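PDB 2GAN: 182aa long hypothetical protein from Pyrococcus horikoshii, which is of unknown function but is probably a GNAT-family acetyltransferase, moving an acetyl group from acetyl-CoA to an acceptor that has not been identified. Local coordinates for residues Glu110-Asp115 with Ser125-Phe130; Gly80-Val85 with Glu129-Arg134; Tyr155-Lys160 with Val172-Asn177. All blocks are in the same frame, centred on the assembly; numbering follows the deposited sequence.

Overall arrangement
Contacts 1 and 2 are neighbours: their centres lie about 6 Å apart, both use helix 123-137 and share E129 and F130, and their strands, 106-114 and 78-85, are adjacent and antiparallel in the mixed sheet. Together they show one helix lying along two neighbouring strands of the acetyltransferase core, nearly parallel to 78-85 and antiparallel to 106-114. Contact 3 follows later in the chain, on the other side of the chain's centre, about 30 Å from contact 1 and about 34 Å from contact 2 between centres. There helix 152-158 meets a C-terminal hairpin that extends the sheet of the second subunit, so core and arm are packed separately yet joined through the dimer.

Contact 1: residues Glu110-Asp115 with Ser125-Phe130; sequences EFFVVD and STLLEF. With SO4 (sulfate ion), chain D; SO4 (sulfate ion), chain C.
F112 meets helix 123-137 through the far end of its ring: CE2 lies 4.0 Å from CB of L127, and CZ of F112 is 4.0 Å from CB of L128. The F112 side chain runs obliquely to L127 and at about a right angle to L128. With CG anti to the backbone N (chi1 177°), the ring is carried across to the helix although the CA-CB bond of F112 does not aim at it. Beside this pair, L127 CD1 rests 4.1 Å from the carbonyl O of V113. No hydrogen bond crosses the contact.

The strand is shaped by a beta bulge of its own at F111: three residue steps from E110 to V113 face only two from T81 to A83 on strand 78-85, and F111 takes positive phi (54°). F111 N there donates to a sulfate, 2.8 Å to its O4. At the helix start a second sulfate is held through O4 by S125 N at 2.9 Å (N-H...O 161°) and by S125 OG at 2.8 Å, joined by G122 N and G124 N of the same chain and by Y156 OH of the second subunit.

Apolar packing thus places the first turns of the helix beside the strand, while its backbone N-H groups gather an anion. This is consistent with the loop that holds the coenzyme A pyrophosphate in GNAT enzymes, the sulfate probably standing in for a phosphate.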
loop_
_atom_site.group_PDB
_atom_site.type_symbol
_atom_site.label_atom_id
_atom_site.label_comp_id
_atom_site.label_asym_id
_atom_site.label_seq_id
_atom_site.Cartn_x
_atom_site.Cartn_y
_atom_site.Cartn_z
ATOM N N GLU A 110 10.076 9.941 -10.937
ATOM C CA GLU A 110 9.127 8.876 -11.226
ATOM C C GLU A 110 9.887 7.643 -11.686
ATOM O O GLU A 110 11.126 7.628 -11.681
ATOM C CB GLU A 110 8.112 9.334 -12.293
ATOM C CG GLU A 110 8.692 9.810 -13.620
ATOM C CD GLU A 110 7.671 10.576 -14.487
ATOM O OE1 GLU A 110 7.893 10.692 -15.707
ATOM O OE2 GLU A 110 6.655 11.075 -13.955
ATOM N N PHE A 111 9.156 6.593 -12.050
ATOM C CA PHE A 111 9.795 5.367 -12.519
ATOM C C PHE A 111 10.807 4.894 -11.474
ATOM O O PHE A 111 11.904 4.449 -11.812
ATOM C CB PHE A 111 10.497 5.657 -13.847
ATOM C CG PHE A 111 10.709 4.451 -14.702
ATOM C CD1 PHE A 111 11.992 4.007 -14.991
ATOM C CD2 PHE A 111 9.627 3.803 -15.288
ATOM C CE1 PHE A 111 12.199 2.939 -15.860
ATOM C CE2 PHE A 111 9.819 2.735 -16.156
ATOM C CZ PHE A 111 11.102 2.303 -16.447
ATOM N N PHE A 112 10.417 5.011 -10.204
ATOM C CA PHE A 112 11.250 4.633 -9.063
ATOM C C PHE A 112 10.855 3.250 -8.578
ATOM O O PHE A 112 9.807 3.086 -7.971
ATOM C CB PHE A 112 11.039 5.624 -7.914
ATOM C CG PHE A 112 11.796 5.286 -6.650
ATOM C CD1 PHE A 112 11.258 5.605 -5.403
ATOM C CD2 PHE A 112 13.049 4.691 -6.698
ATOM C CE1 PHE A 112 11.955 5.340 -4.220
ATOM C CE2 PHE A 112 13.760 4.420 -5.517
ATOM C CZ PHE A 112 13.206 4.747 -4.278
ATOM N N VAL A 113 11.697 2.259 -8.824
ATOM C CA VAL A 113 11.369 0.923 -8.384
ATOM C C VAL A 113 12.607 0.149 -7.999
ATOM O O VAL A 113 13.727 0.587 -8.247
ATOM C CB VAL A 113 10.610 0.154 -9.487
ATOM C CG1 VAL A 113 11.595 -0.621 -10.354
ATOM C CG2 VAL A 113 9.578 -0.750 -8.857
ATOM N N VAL A 114 12.397 -1.003 -7.380
ATOM C CA VAL A 114 13.502 -1.856 -6.976
ATOM C C VAL A 114 13.122 -3.308 -7.233
ATOM O O VAL A 114 11.989 -3.705 -6.990
ATOM C CB VAL A 114 13.833 -1.692 -5.480
ATOM C CG1 VAL A 114 14.883 -2.718 -5.076
ATOM C CG2 VAL A 114 14.345 -0.286 -5.207
ATOM N N ASP A 115 14.075 -4.085 -7.736
ATOM C CA ASP A 115 13.851 -5.495 -8.017
ATOM C C ASP A 115 13.317 -6.126 -6.734
ATOM O O ASP A 115 13.926 -5.998 -5.668
ATOM C CB ASP A 115 15.168 -6.158 -8.437
ATOM C CG ASP A 115 14.978 -7.573 -8.954
ATOM O OD1 ASP A 115 15.434 -7.850 -10.082
ATOM O OD2 ASP A 115 14.384 -8.408 -8.240
ATOM N N SER A 125 17.014 3.705 -1.226
ATOM C CA SER A 125 17.528 4.900 -0.563
ATOM C C SER A 125 18.604 5.581 -1.404
ATOM O O SER A 125 18.610 6.803 -1.532
ATOM C CB SER A 125 18.112 4.542 0.810
ATOM O OG SER A 125 17.127 3.948 1.643
ATOM N N THR A 126 19.503 4.778 -1.969
ATOM C CA THR A 126 20.606 5.273 -2.790
ATOM C C THR A 126 20.085 5.951 -4.043
ATOM O O THR A 126 20.554 7.029 -4.428
ATOM C CB THR A 126 21.542 4.113 -3.208
ATOM O OG1 THR A 126 22.231 3.619 -2.056
ATOM C CG2 THR A 126 22.555 4.573 -4.252
ATOM N N LEU A 127 19.127 5.305 -4.698
ATOM C CA LEU A 127 18.552 5.877 -5.898
ATOM C C LEU A 127 17.858 7.195 -5.567
ATOM O O LEU A 127 18.222 8.239 -6.109
ATOM C CB LEU A 127 17.569 4.890 -6.542
ATOM C CG LEU A 127 18.224 3.736 -7.314
ATOM C CD1 LEU A 127 17.161 2.780 -7.828
ATOM C CD2 LEU A 127 19.026 4.307 -8.483
ATOM N N LEU A 128 16.890 7.156 -4.654
ATOM C CA LEU A 128 16.140 8.356 -4.279
ATOM C C LEU A 128 17.066 9.509 -3.880
ATOM O O LEU A 128 16.924 10.627 -4.384
ATOM C CB LEU A 128 15.161 8.039 -3.142
ATOM C CG LEU A 128 14.088 9.083 -2.807
ATOM C CD1 LEU A 128 13.288 9.453 -4.060
ATOM C CD2 LEU A 128 13.163 8.523 -1.738
ATOM N N GLU A 129 18.015 9.237 -2.985
ATOM C CA GLU A 129 18.964 10.257 -2.553
ATOM C C GLU A 129 19.683 10.845 -3.762
ATOM O O GLU A 129 19.832 12.059 -3.885
ATOM C CB GLU A 129 19.995 9.660 -1.587
ATOM C CG GLU A 129 21.170 10.592 -1.297
ATOM C CD GLU A 129 22.216 9.965 -0.385
ATOM O OE1 GLU A 129 22.730 8.868 -0.723
ATOM O OE2 GLU A 129 22.526 10.579 0.666
ATOM N N PHE A 130 20.143 9.982 -4.657
ATOM C CA PHE A 130 20.834 10.462 -5.848
ATOM C C PHE A 130 19.914 11.372 -6.669
ATOM O O PHE A 130 20.321 12.444 -7.095
ATOM C CB PHE A 130 21.295 9.279 -6.701
ATOM C CG PHE A 130 22.095 9.674 -7.907
ATOM C CD1 PHE A 130 21.464 10.043 -9.086
ATOM C CD2 PHE A 130 23.486 9.684 -7.862
ATOM C CE1 PHE A 130 22.204 10.409 -10.209
ATOM C CE2 PHE A 130 24.235 10.050 -8.979
ATOM C CZ PHE A 130 23.589 10.415 -10.155
HETATM S S SO4 D . 5.483 6.034 -12.353
HETATM O O1 SO4 D . 5.917 4.864 -11.564
HETATM O O2 SO4 D . 5.104 7.146 -11.451
HETATM O O3 SO4 D . 4.319 5.642 -13.169
HETATM O O4 SO4 D . 6.583 6.479 -13.221
HETATM S S SO4 C . 15.709 0.410 0.496
HETATM O O1 SO4 C . 16.032 -0.799 1.270
HETATM O O2 SO4 C . 14.518 1.042 1.073
HETATM O O3 SO4 C . 15.445 0.030 -0.906
HETATM O O4 SO4 C . 16.828 1.355 0.529
#

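Contact 2: residues Gly80-Val85 with Glu129-Arg134; sequences GTIALV and EFAVKR
A131 sets the tight part of this contact by turning its methyl straight at strand 78-85, between I82 and L84. CD1 of I82 comes to 3.3 Å from CB of A131, short for two methyl carbons, so the packing here is tight, and CG1 of I82 follows at 4.0 Å from the same methyl. L84 closes in from the next inward-facing position, its CD2 standing 3.8 Å from A131 CB. Because the side chain at 131 is a single carbon, the backbones can draw near: the CA atoms of L84 and A131 are 7.2 Å apart, and the axes of the short segments approach to 9.2 Å. All three residues are buried, and no hydrogen bond crosses between the segments.

One turn on, the packing changes character. R134 offers L84 only the aliphatic start of its chain, with CG 3.4 Å from L84 CD1. A bend at chi2 (58°) then leads the guanidinium group off this apolar patch to strand 68-74, where NH2 forms a salt bridge with E68. L84 and R134 also share Y70 of that strand as a neighbour. The opposite side of the helix is the solvent side: E129 and K133 are exposed and linked by a weak, long salt bridge, K133 NZ to E129 OE2 at 3.4 Å, which contributes nothing to the strand contact. V132 also points away from the strand, but it is buried, packing on F176 of the second subunit.

The two segments run nearly parallel, with a signed crossing angle of -15°, as for a helix lying along the strands of a sheet. This is the alpha/beta layering of the GNAT fold, in which the helix after the coenzyme-binding loop covers one face of the central sheet.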
loop_
_atom_site.group_PDB
_atom_site.type_symbol
_atom_site.label_atom_id
_atom_site.label_comp_id
_atom_site.label_asym_id
_atom_site.label_seq_id
_atom_site.Cartn_x
_atom_site.Cartn_y
_atom_site.Cartn_z
ATOM N N GLY A 80 17.271 -1.759 -10.283
ATOM C CA GLY A 80 16.643 -0.586 -9.697
ATOM C C GLY A 80 16.587 0.535 -10.716
ATOM O O GLY A 80 17.484 0.659 -11.541
ATOM N N THR A 81 15.546 1.357 -10.674
ATOM C CA THR A 81 15.432 2.461 -11.632
ATOM C C THR A 81 14.864 3.715 -10.993
ATOM O O THR A 81 14.183 3.651 -9.968
ATOM C CB THR A 81 14.456 2.140 -12.787
ATOM O OG1 THR A 81 13.116 2.159 -12.269
ATOM C CG2 THR A 81 14.745 0.798 -13.394
ATOM N N ILE A 82 15.142 4.851 -11.628
ATOM C CA ILE A 82 14.616 6.134 -11.192
ATOM C C ILE A 82 14.833 7.148 -12.321
ATOM O O ILE A 82 15.917 7.238 -12.900
ATOM C CB ILE A 82 15.273 6.617 -9.876
ATOM C CG1 ILE A 82 14.395 7.708 -9.250
ATOM C CG2 ILE A 82 16.689 7.111 -10.135
ATOM C CD1 ILE A 82 14.740 8.050 -7.789
ATOM N N ALA A 83 13.777 7.891 -12.627
ATOM C CA ALA A 83 13.778 8.863 -13.707
ATOM C C ALA A 83 13.492 10.284 -13.255
ATOM O O ALA A 83 12.742 10.508 -12.305
ATOM C CB ALA A 83 12.737 8.452 -14.756
ATOM N N LEU A 84 14.082 11.246 -13.957
ATOM C CA LEU A 84 13.872 12.657 -13.652
ATOM C C LEU A 84 13.261 13.386 -14.835
ATOM O O LEU A 84 13.667 13.173 -15.983
ATOM C CB LEU A 84 15.194 13.324 -13.324
ATOM C CG LEU A 84 15.944 12.603 -12.212
ATOM C CD1 LEU A 84 17.271 13.316 -11.975
ATOM C CD2 LEU A 84 15.088 12.569 -10.953
ATOM N N VAL A 85 12.288 14.242 -14.551
ATOM C CA VAL A 85 11.649 15.042 -15.581
ATOM C C VAL A 85 11.726 16.481 -15.113
ATOM O O VAL A 85 11.202 16.819 -14.052
ATOM C CB VAL A 85 10.162 14.654 -15.810
ATOM C CG1 VAL A 85 9.531 15.604 -16.813
ATOM C CG2 VAL A 85 10.074 13.223 -16.345
ATOM N N GLU A 129 18.015 9.237 -2.985
ATOM C CA GLU A 129 18.964 10.257 -2.553
ATOM C C GLU A 129 19.683 10.845 -3.762
ATOM O O GLU A 129 19.832 12.059 -3.885
ATOM C CB GLU A 129 19.995 9.660 -1.587
ATOM C CG GLU A 129 21.170 10.592 -1.297
ATOM C CD GLU A 129 22.216 9.965 -0.385
ATOM O OE1 GLU A 129 22.730 8.868 -0.723
ATOM O OE2 GLU A 129 22.526 10.579 0.666
ATOM N N PHE A 130 20.143 9.982 -4.657
ATOM C CA PHE A 130 20.834 10.462 -5.848
ATOM C C PHE A 130 19.914 11.372 -6.669
ATOM O O PHE A 130 20.321 12.444 -7.095
ATOM C CB PHE A 130 21.295 9.279 -6.701
ATOM C CG PHE A 130 22.095 9.674 -7.907
ATOM C CD1 PHE A 130 21.464 10.043 -9.086
ATOM C CD2 PHE A 130 23.486 9.684 -7.862
ATOM C CE1 PHE A 130 22.204 10.409 -10.209
ATOM C CE2 PHE A 130 24.235 10.050 -8.979
ATOM C CZ PHE A 130 23.589 10.415 -10.155
ATOM N N ALA A 131 18.668 10.939 -6.860
ATOM C CA ALA A 131 17.684 11.684 -7.635
ATOM C C ALA A 131 17.348 13.038 -7.028
ATOM O O ALA A 131 17.256 14.040 -7.735
ATOM C CB ALA A 131 16.412 10.857 -7.795
ATOM N N VAL A 132 17.143 13.069 -5.720
ATOM C CA VAL A 132 16.822 14.315 -5.067
ATOM C C VAL A 132 17.971 15.302 -5.243
ATOM O O VAL A 132 17.748 16.475 -5.574
ATOM C CB VAL A 132 16.537 14.088 -3.580
ATOM C CG1 VAL A 132 16.503 15.414 -2.850
ATOM C CG2 VAL A 132 15.207 13.353 -3.425
ATOM N N LYS A 133 19.204 14.836 -5.041
ATOM C CA LYS A 133 20.366 15.720 -5.196
ATOM C C LYS A 133 20.583 16.163 -6.643
ATOM O O LYS A 133 20.926 17.319 -6.898
ATOM C CB LYS A 133 21.635 15.049 -4.660
ATOM C CG LYS A 133 21.854 15.310 -3.174
ATOM C CD LYS A 133 22.973 14.462 -2.581
ATOM C CE LYS A 133 22.997 14.599 -1.061
ATOM N NZ LYS A 133 23.783 13.511 -0.416
ATOM N N ARG A 134 20.379 15.255 -7.589
ATOM C CA ARG A 134 20.556 15.614 -8.985
ATOM C C ARG A 134 19.619 16.776 -9.312
ATOM O O ARG A 134 20.046 17.787 -9.861
ATOM C CB ARG A 134 20.258 14.414 -9.883
ATOM C CG ARG A 134 20.252 14.727 -11.371
ATOM C CD ARG A 134 21.572 15.305 -11.842
ATOM N NE ARG A 134 21.509 15.597 -13.271
ATOM C CZ ARG A 134 22.451 16.239 -13.950
ATOM N NH1 ARG A 134 23.543 16.669 -13.339
ATOM N NH2 ARG A 134 22.295 16.457 -15.242
#

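Contact 3: residues Tyr155-Lys160 with Val172-Asn177; sequences YYYMKK and VILKFN. With SO4 (sulfate ion), chain G.
Helix 152-158 and the turn after it pack here on the C-terminal beta hairpin 162-166/172-176, with Y157, M158 and K160 meeting L174 and F176. L174 carries most of the strand's side of the contact. Its CD1 lies 3.9 Å from CB of Y157 and 4.1 Å from CD2 of the tyrosine ring, the two side chains crossing at about a right angle. CB of Y157 points toward the strand; chi1 of -71° sets CG anti to the carbonyl carbon and puts ring atom CD2 beside the leucine methyl, while the ring also meets F162. The other branch of L174 has a looser neighbour: CD2 is 4.5 Å from CE of M158, a selenomethionine.

Past the helix end, K159 leaves helical geometry, and a backbone bond of 2.8 Å from K160 N to Y157 O keeps the chain turning. The carbonyl O of K160 then sits in the ring plane of F176, at its edge, 3.9 Å from CE1.

On another side of the helix Y156 OH donates to a sulfate, 2.7 Å to its O3; that ion is also bound by G122, G124 and S125 of the second subunit. V172 O accepts a bond from T146 of that subunit. Helix and hairpin form an arm whose strand 172-176 continues the neighbour's sheet in antiparallel pairing, consistent with a GNAT dimer whose C-terminal strands are exchanged between subunits.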
loop_
_atom_site.group_PDB
_atom_site.type_symbol
_atom_site.label_atom_id
_atom_site.label_comp_id
_atom_site.label_asym_id
_atom_site.label_seq_id
_atom_site.Cartn_x
_atom_site.Cartn_y
_atom_site.Cartn_z
ATOM N N TYR A 155 -6.987 -2.044 -1.846
ATOM C CA TYR A 155 -6.814 -2.806 -3.075
ATOM C C TYR A 155 -7.380 -4.219 -2.917
ATOM O O TYR A 155 -8.126 -4.703 -3.768
ATOM C CB TYR A 155 -5.328 -2.890 -3.428
ATOM C CG TYR A 155 -5.044 -3.448 -4.805
ATOM C CD1 TYR A 155 -5.278 -2.687 -5.949
ATOM C CD2 TYR A 155 -4.510 -4.730 -4.960
ATOM C CE1 TYR A 155 -4.978 -3.187 -7.223
ATOM C CE2 TYR A 155 -4.210 -5.236 -6.225
ATOM C CZ TYR A 155 -4.448 -4.450 -7.350
ATOM O OH TYR A 155 -4.133 -4.935 -8.591
ATOM N N TYR A 156 -7.024 -4.878 -1.820
ATOM C CA TYR A 156 -7.504 -6.237 -1.568
ATOM C C TYR A 156 -9.031 -6.282 -1.456
ATOM O O TYR A 156 -9.701 -7.057 -2.148
ATOM C CB TYR A 156 -6.895 -6.776 -0.274
ATOM C CG TYR A 156 -7.133 -8.251 -0.052
ATOM C CD1 TYR A 156 -6.288 -9.206 -0.625
ATOM C CD2 TYR A 156 -8.183 -8.695 0.749
ATOM C CE1 TYR A 156 -6.477 -10.564 -0.399
ATOM C CE2 TYR A 156 -8.382 -10.052 0.985
ATOM C CZ TYR A 156 -7.524 -10.979 0.409
ATOM O OH TYR A 156 -7.703 -12.318 0.655
ATOM N N TYR A 157 -9.570 -5.446 -0.575
ATOM C CA TYR A 157 -11.004 -5.398 -0.351
ATOM C C TYR A 157 -11.784 -5.086 -1.629
ATOM O O TYR A 157 -12.798 -5.727 -1.924
ATOM C CB TYR A 157 -11.334 -4.358 0.722
ATOM C CG TYR A 157 -10.933 -4.725 2.142
ATOM C CD1 TYR A 157 -11.266 -5.965 2.682
ATOM C CD2 TYR A 157 -10.313 -3.792 2.979
ATOM C CE1 TYR A 157 -11.005 -6.269 4.021
ATOM C CE2 TYR A 157 -10.047 -4.085 4.328
ATOM C CZ TYR A 157 -10.403 -5.323 4.836
ATOM O OH TYR A 157 -10.203 -5.602 6.165
HETATM N N MSE A 158 -11.298 -4.102 -2.380
HETATM C CA MSE A 158 -11.923 -3.679 -3.625
HETATM C C MSE A 158 -12.234 -4.868 -4.540
HETATM O O MSE A 158 -13.372 -5.049 -4.961
HETATM C CB MSE A 158 -11.006 -2.686 -4.345
HETATM C CG MSE A 158 -11.727 -1.707 -5.249
HETATM SE SE MSE A 158 -12.849 -0.484 -4.255
HETATM C CE MSE A 158 -11.569 0.944 -4.031
ATOM N N LYS A 159 -11.230 -5.683 -4.840
ATOM C CA LYS A 159 -11.437 -6.833 -5.712
ATOM C C LYS A 159 -12.015 -8.011 -4.937
ATOM O O LYS A 159 -11.866 -9.162 -5.331
ATOM C CB LYS A 159 -10.116 -7.230 -6.388
ATOM C CG LYS A 159 -9.054 -7.757 -5.446
ATOM C CD LYS A 159 -7.655 -7.595 -6.032
ATOM C CE LYS A 159 -7.488 -8.334 -7.354
ATOM N NZ LYS A 159 -7.634 -9.812 -7.206
ATOM N N LYS A 160 -12.688 -7.707 -3.833
ATOM C CA LYS A 160 -13.295 -8.730 -2.995
ATOM C C LYS A 160 -14.772 -8.430 -2.751
ATOM O O LYS A 160 -15.396 -9.009 -1.861
ATOM C CB LYS A 160 -12.559 -8.801 -1.662
ATOM C CG LYS A 160 -12.075 -10.182 -1.303
ATOM C CD LYS A 160 -11.101 -10.707 -2.326
ATOM C CE LYS A 160 -10.605 -12.076 -1.924
ATOM N NZ LYS A 160 -9.636 -12.619 -2.909
ATOM N N VAL A 172 -10.600 5.915 4.736
ATOM C CA VAL A 172 -11.418 5.628 3.567
ATOM C C VAL A 172 -12.334 4.453 3.889
ATOM O O VAL A 172 -11.891 3.309 3.887
ATOM C CB VAL A 172 -10.555 5.240 2.356
ATOM C CG1 VAL A 172 -11.453 4.843 1.198
ATOM C CG2 VAL A 172 -9.650 6.395 1.960
ATOM N N ILE A 173 -13.603 4.731 4.167
ATOM C CA ILE A 173 -14.544 3.666 4.493
ATOM C C ILE A 173 -15.063 2.942 3.253
ATOM O O ILE A 173 -15.459 3.578 2.272
ATOM C CB ILE A 173 -15.759 4.200 5.279
ATOM C CG1 ILE A 173 -15.304 4.838 6.593
ATOM C CG2 ILE A 173 -16.729 3.069 5.568
ATOM C CD1 ILE A 173 -14.879 6.276 6.458
ATOM N N LEU A 174 -15.052 1.610 3.300
ATOM C CA LEU A 174 -15.529 0.790 2.187
ATOM C C LEU A 174 -16.696 -0.072 2.658
ATOM O O LEU A 174 -16.756 -0.466 3.824
ATOM C CB LEU A 174 -14.414 -0.121 1.673
ATOM C CG LEU A 174 -13.057 0.514 1.364
ATOM C CD1 LEU A 174 -12.029 -0.582 1.166
ATOM C CD2 LEU A 174 -13.157 1.394 0.128
ATOM N N LYS A 175 -17.614 -0.369 1.748
ATOM C CA LYS A 175 -18.784 -1.175 2.071
ATOM C C LYS A 175 -18.925 -2.356 1.123
ATOM O O LYS A 175 -18.764 -2.213 -0.090
ATOM C CB LYS A 175 -20.054 -0.318 2.005
ATOM C CG LYS A 175 -21.344 -1.105 2.213
ATOM C CD LYS A 175 -22.577 -0.207 2.201
ATOM C CE LYS A 175 -23.851 -1.034 2.379
ATOM N NZ LYS A 175 -25.096 -0.221 2.458
ATOM N N PHE A 176 -19.219 -3.524 1.683
ATOM C CA PHE A 176 -19.394 -4.728 0.882
ATOM C C PHE A 176 -20.648 -4.626 0.026
ATOM O O PHE A 176 -21.664 -4.081 0.462
ATOM C CB PHE A 176 -19.524 -5.955 1.777
ATOM C CG PHE A 176 -19.790 -7.223 1.025
ATOM C CD1 PHE A 176 -18.784 -7.832 0.285
ATOM C CD2 PHE A 176 -21.053 -7.801 1.034
ATOM C CE1 PHE A 176 -19.036 -9.004 -0.433
ATOM C CE2 PHE A 176 -21.310 -8.973 0.319
ATOM C CZ PHE A 176 -20.303 -9.572 -0.414
ATOM N N ASN A 177 -20.567 -5.162 -1.188
ATOM C CA ASN A 177 -21.691 -5.163 -2.122
ATOM C C ASN A 177 -21.916 -6.610 -2.568
ATOM O O ASN A 177 -21.067 -7.209 -3.237
ATOM C CB ASN A 177 -21.376 -4.279 -3.335
ATOM C CG ASN A 177 -22.619 -3.910 -4.132
ATOM O OD1 ASN A 177 -23.463 -3.135 -3.672
ATOM N ND2 ASN A 177 -22.739 -4.470 -5.330
HETATM S S SO4 G . -5.515 -15.036 0.064
HETATM O O1 SO4 G . -6.741 -15.835 0.151
HETATM O O2 SO4 G . -4.991 -14.774 1.419
HETATM O O3 SO4 G . -5.817 -13.765 -0.608
HETATM O O4 SO4 G . -4.497 -15.771 -0.709
#